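Local atomic coordinates of N-acylethanolamine-hydrolyzing acid amidase subunit beta (Caenorhabditis elegans, PDB entry 6DY3), a protein that probably hydrolyses bioactive fatty acid amides such as N-palmitoylethanolamine to ethanolamine and free fatty acids, as part of a heterodimer formed by autocatalytic cleavage. Residues R60-Y72 with L118-K130. Residues are numbered along the deposited sequence; the frame is centred on the assembly and turned at random.
Sequences RPGEYSVSLNARY and LFSPSYIIVAGIK
The aliphatic run of R71 lies over one face of the Y123 ring: CD of R71 sits 4.1 Å from the ring centroid, 22° off the normal, a CH-pi contact. R71 leaves the backbone with CG anti to N (chi1 -164°) and stays extended as far as NE, which carries its guanidinium past the hydroxyl end of the ring; CE1 of Y123 lies over one guanidinium face, the two planes 36° apart. At the F119 ring, S122 OG and L68 CD1 both come in at the edge, and the same OG donates to S120 O at 3.0 Å. The R60 CB lies over one face of the Y64 ring, while V126 CG1 approaches that ring obliquely.

Between these groups, strands 64-70 and 122-127 pair antiparallel at the middle of a sheet. S65 with A127, S67 with I125, and N69 with Y123 are the hydrogen-bonded pairs; the bond from I125 N to S67 O is nearly straight. On one face V66 CG2 meets I124 CG2 at 3.7 Å, and L68 CD1 reaches I124 CG1 at 3.9 Å, under helices 92-102 and 106-113. The other face holds S65, S67, N69, Y123, I125 and A127 and turns toward strand 13-20.

R71 NE forms a salt bridge with D165 OD2, and NH1 is hydrogen-bonded to N140 OD1, while Y123 OH is hydrogen-bonded to F164 O. With an alanine here, D165 and N140 would probably both lose the guanidinium they hold, and the face of the Y123 ring its CH-pi cover. The sheet is one layer of the Ntn-hydrolase fold: N69 OD1 and S67 OG are both hydrogen-bonded to S3 OG, and N69 lies beside C1, the probable nucleophile, and R17, so the serine and asparagine side chains on this face probably help shape the active site.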
loop_
_atom_site.group_PDB
_atom_site.type_symbol
_atom_site.label_atom_id
_atom_site.label_comp_id
_atom_site.label_asym_id
_atom_site.label_seq_id
_atom_site.Cartn_x
_atom_site.Cartn_y
_atom_site.Cartn_z
ATOM N N ARG B 60 -7.940 8.780 4.310
ATOM C CA ARG B 60 -9.058 9.195 5.143
ATOM C C ARG B 60 -9.517 10.554 4.618
ATOM O O ARG B 60 -8.902 11.578 4.950
ATOM C CB ARG B 60 -8.632 9.291 6.607
ATOM C CG ARG B 60 -9.715 9.743 7.565
ATOM C CD ARG B 60 -10.531 8.578 8.080
ATOM N NE ARG B 60 -11.236 8.910 9.316
ATOM C CZ ARG B 60 -12.007 8.063 9.989
ATOM N NH1 ARG B 60 -12.178 6.821 9.552
ATOM N NH2 ARG B 60 -12.609 8.457 11.103
ATOM N N PRO B 61 -10.578 10.627 3.814
ATOM C CA PRO B 61 -10.852 11.865 3.073
ATOM C C PRO B 61 -10.924 13.082 3.986
ATOM O O PRO B 61 -11.545 13.054 5.049
ATOM C CB PRO B 61 -12.191 11.581 2.383
ATOM C CG PRO B 61 -12.777 10.427 3.131
ATOM C CD PRO B 61 -11.625 9.616 3.603
ATOM N N GLY B 62 -10.247 14.150 3.570
ATOM C CA GLY B 62 -10.209 15.377 4.328
ATOM C C GLY B 62 -9.200 15.409 5.457
ATOM O O GLY B 62 -8.964 16.484 6.019
ATOM N N GLU B 63 -8.589 14.279 5.808
ATOM C CA GLU B 63 -7.746 14.208 6.998
ATOM C C GLU B 63 -6.321 13.785 6.674
ATOM O O GLU B 63 -5.384 14.529 6.980
ATOM C CB GLU B 63 -8.385 13.264 8.023
ATOM C CG GLU B 63 -9.785 13.705 8.458
ATOM C CD GLU B 63 -9.779 14.994 9.284
ATOM O OE1 GLU B 63 -8.687 15.466 9.670
ATOM O OE2 GLU B 63 -10.873 15.540 9.546
ATOM N N TYR B 64 -6.116 12.608 6.089
ATOM C CA TYR B 64 -4.764 12.162 5.785
ATOM C C TYR B 64 -4.811 11.038 4.761
ATOM O O TYR B 64 -5.851 10.408 4.542
ATOM C CB TYR B 64 -4.036 11.680 7.042
ATOM C CG TYR B 64 -4.674 10.471 7.684
ATOM C CD1 TYR B 64 -4.214 9.190 7.403
ATOM C CD2 TYR B 64 -5.734 10.602 8.568
ATOM C CE1 TYR B 64 -4.785 8.081 7.986
ATOM C CE2 TYR B 64 -6.312 9.495 9.156
ATOM C CZ TYR B 64 -5.834 8.238 8.861
ATOM O OH TYR B 64 -6.410 7.135 9.444
ATOM N N SER B 65 -3.655 10.782 4.156
ATOM C CA SER B 65 -3.469 9.658 3.257
ATOM C C SER B 65 -2.212 8.901 3.668
ATOM O O SER B 65 -1.314 9.448 4.315
ATOM C CB SER B 65 -3.379 10.114 1.787
ATOM O OG SER B 65 -2.324 11.033 1.598
ATOM N N VAL B 66 -2.160 7.623 3.297
ATOM C CA VAL B 66 -1.077 6.744 3.717
ATOM C C VAL B 66 -0.726 5.797 2.579
ATOM O O VAL B 66 -1.586 5.397 1.789
ATOM C CB VAL B 66 -1.442 5.955 4.993
ATOM C CG1 VAL B 66 -2.680 5.125 4.764
ATOM C CG2 VAL B 66 -0.282 5.080 5.418
ATOM N N SER B 67 0.564 5.469 2.484
ATOM C CA SER B 67 1.054 4.425 1.594
ATOM C C SER B 67 2.205 3.691 2.274
ATOM O O SER B 67 3.001 4.292 3.001
ATOM C CB SER B 67 1.521 4.991 0.241
ATOM O OG SER B 67 2.718 5.739 0.375
ATOM N N LEU B 68 2.299 2.389 2.022
ATOM C CA LEU B 68 3.321 1.553 2.636
ATOM C C LEU B 68 4.267 1.016 1.571
ATOM O O LEU B 68 3.822 0.479 0.552
ATOM C CB LEU B 68 2.695 0.390 3.407
ATOM C CG LEU B 68 3.697 -0.502 4.137
ATOM C CD1 LEU B 68 3.224 -0.798 5.549
ATOM C CD2 LEU B 68 3.917 -1.789 3.357
ATOM N N ASN B 69 5.566 1.179 1.808
ATOM C CA ASN B 69 6.608 0.589 0.983
ATOM C C ASN B 69 7.269 -0.545 1.756
ATOM O O ASN B 69 7.640 -0.377 2.921
ATOM C CB ASN B 69 7.661 1.626 0.588
ATOM C CG ASN B 69 7.102 2.733 -0.282
ATOM O OD1 ASN B 69 5.885 2.851 -0.457
ATOM N ND2 ASN B 69 7.993 3.558 -0.832
ATOM N N ALA B 70 7.426 -1.689 1.105
ATOM C CA ALA B 70 8.194 -2.759 1.708
ATOM C C ALA B 70 9.644 -2.321 1.835
ATOM O O ALA B 70 10.145 -1.517 1.045
ATOM C CB ALA B 70 8.091 -4.031 0.873
ATOM N N ARG B 71 10.316 -2.841 2.857
ATOM C CA ARG B 71 11.694 -2.473 3.155
ATOM C C ARG B 71 12.535 -3.735 3.082
ATOM O O ARG B 71 12.309 -4.681 3.846
ATOM C CB ARG B 71 11.802 -1.822 4.534
ATOM C CG ARG B 71 13.084 -1.077 4.789
ATOM C CD ARG B 71 13.024 -0.416 6.150
ATOM N NE ARG B 71 14.232 0.334 6.465
ATOM C CZ ARG B 71 14.458 0.909 7.640
ATOM N NH1 ARG B 71 13.556 0.811 8.609
ATOM N NH2 ARG B 71 15.582 1.580 7.850
ATOM N N TYR B 72 13.496 -3.746 2.165
ATOM C CA TYR B 72 14.351 -4.901 1.928
ATOM C C TYR B 72 15.782 -4.545 2.290
ATOM O O TYR B 72 16.380 -3.651 1.682
ATOM C CB TYR B 72 14.272 -5.362 0.469
ATOM C CG TYR B 72 12.865 -5.583 -0.025
ATOM C CD1 TYR B 72 12.087 -6.615 0.487
ATOM C CD2 TYR B 72 12.318 -4.773 -1.018
ATOM C CE1 TYR B 72 10.796 -6.829 0.038
ATOM C CE2 TYR B 72 11.029 -4.980 -1.478
ATOM C CZ TYR B 72 10.271 -6.013 -0.945
ATOM O OH TYR B 72 8.984 -6.234 -1.386
ATOM N N LEU B 118 6.068 -5.215 17.486
ATOM C CA LEU B 118 6.498 -5.982 16.324
ATOM C C LEU B 118 5.755 -5.514 15.082
ATOM O O LEU B 118 4.520 -5.506 15.044
ATOM C CB LEU B 118 6.272 -7.479 16.552
ATOM C CG LEU B 118 7.326 -8.228 17.373
ATOM C CD1 LEU B 118 6.898 -9.668 17.559
ATOM C CD2 LEU B 118 8.709 -8.169 16.730
ATOM N N PHE B 119 6.512 -5.113 14.066
ATOM C CA PHE B 119 5.925 -4.708 12.801
ATOM C C PHE B 119 6.926 -4.993 11.695
ATOM O O PHE B 119 8.131 -4.791 11.869
ATOM C CB PHE B 119 5.536 -3.231 12.805
ATOM C CG PHE B 119 4.540 -2.876 11.751
ATOM C CD1 PHE B 119 3.185 -3.057 11.976
ATOM C CD2 PHE B 119 4.956 -2.371 10.529
ATOM C CE1 PHE B 119 2.260 -2.736 10.999
ATOM C CE2 PHE B 119 4.038 -2.046 9.540
ATOM C CZ PHE B 119 2.690 -2.228 9.772
ATOM N N SER B 120 6.421 -5.480 10.572
ATOM C CA SER B 120 7.291 -5.856 9.474
ATOM C C SER B 120 8.075 -4.630 9.006
ATOM O O SER B 120 7.492 -3.541 8.881
ATOM C CB SER B 120 6.468 -6.436 8.327
ATOM O OG SER B 120 7.299 -7.007 7.332
ATOM N N PRO B 121 9.383 -4.747 8.769
ATOM C CA PRO B 121 10.146 -3.579 8.314
ATOM C C PRO B 121 9.548 -3.009 7.037
ATOM O O PRO B 121 9.203 -3.739 6.107
ATOM C CB PRO B 121 11.555 -4.139 8.092
ATOM C CG PRO B 121 11.630 -5.324 8.975
ATOM C CD PRO B 121 10.253 -5.916 8.970
ATOM N N SER B 122 9.410 -1.691 7.007
ATOM C CA SER B 122 8.714 -1.032 5.915
ATOM C C SER B 122 8.878 0.471 6.092
ATOM O O SER B 122 9.406 0.946 7.101
ATOM C CB SER B 122 7.235 -1.428 5.885
ATOM O OG SER B 122 6.637 -1.192 7.145
ATOM N N TYR B 123 8.420 1.212 5.091
ATOM C CA TYR B 123 8.308 2.660 5.166
ATOM C C TYR B 123 6.838 3.019 5.052
ATOM O O TYR B 123 6.190 2.679 4.057
ATOM C CB TYR B 123 9.097 3.343 4.055
ATOM C CG TYR B 123 10.594 3.163 4.136
ATOM C CD1 TYR B 123 11.336 3.791 5.130
ATOM C CD2 TYR B 123 11.272 2.394 3.196
ATOM C CE1 TYR B 123 12.707 3.642 5.195
ATOM C CE2 TYR B 123 12.643 2.244 3.254
ATOM C CZ TYR B 123 13.353 2.868 4.254
ATOM O OH TYR B 123 14.719 2.718 4.310
ATOM N N ILE B 124 6.322 3.718 6.057
ATOM C CA ILE B 124 4.951 4.211 6.055
ATOM C C ILE B 124 5.014 5.710 5.803
ATOM O O ILE B 124 5.595 6.460 6.598
ATOM C CB ILE B 124 4.230 3.891 7.374
ATOM C CG1 ILE B 124 4.205 2.377 7.600
ATOM C CG2 ILE B 124 2.817 4.455 7.350
ATOM C CD1 ILE B 124 3.648 1.950 8.935
ATOM N N ILE B 125 4.425 6.143 4.694
ATOM C CA ILE B 125 4.428 7.542 4.282
ATOM C C ILE B 125 3.033 8.093 4.523
ATOM O O ILE B 125 2.049 7.561 3.995
ATOM C CB ILE B 125 4.843 7.700 2.811
ATOM C CG1 ILE B 125 6.300 7.265 2.608
ATOM C CG2 ILE B 125 4.648 9.133 2.343
ATOM C CD1 ILE B 125 6.491 5.778 2.373
ATOM N N VAL B 126 2.948 9.164 5.305
ATOM C CA VAL B 126 1.676 9.748 5.704
ATOM C C VAL B 126 1.668 11.215 5.296
ATOM O O VAL B 126 2.660 11.929 5.486
ATOM C CB VAL B 126 1.438 9.602 7.224
ATOM C CG1 VAL B 126 -0.003 9.958 7.577
ATOM C CG2 VAL B 126 1.780 8.195 7.693
ATOM N N ALA B 127 0.543 11.660 4.740
ATOM C CA ALA B 127 0.362 13.037 4.307
ATOM C C ALA B 127 -0.863 13.629 4.988
ATOM O O ALA B 127 -1.895 12.963 5.120
ATOM C CB ALA B 127 0.210 13.116 2.786
ATOM N N GLY B 128 -0.750 14.885 5.415
ATOM C CA GLY B 128 -1.821 15.536 6.143
ATOM C C GLY B 128 -2.380 16.763 5.451
ATOM O O GLY B 128 -2.421 16.834 4.219
ATOM N N ILE B 129 -2.815 17.741 6.247
ATOM C CA ILE B 129 -3.490 18.923 5.720
ATOM C C ILE B 129 -2.860 20.191 6.285
ATOM O O ILE B 129 -2.830 21.230 5.615
ATOM C CB ILE B 129 -4.995 18.865 6.027
ATOM C CG1 ILE B 129 -5.221 18.832 7.541
ATOM C CG2 ILE B 129 -5.620 17.652 5.338
ATOM C CD1 ILE B 129 -6.679 18.662 7.960
ATOM N N LYS B 130 -2.337 20.117 7.508
ATOM C CA LYS B 130 -1.733 21.280 8.143
ATOM C C LYS B 130 -0.255 21.377 7.762
ATOM O O LYS B 130 0.265 20.589 6.970
ATOM C CB LYS B 130 -1.924 21.217 9.658
ATOM C CG LYS B 130 -3.363 21.424 10.095
ATOM C CD LYS B 130 -3.641 20.890 11.496
ATOM C CE LYS B 130 -2.657 21.418 12.523
ATOM N NZ LYS B 130 -2.885 20.817 13.862
#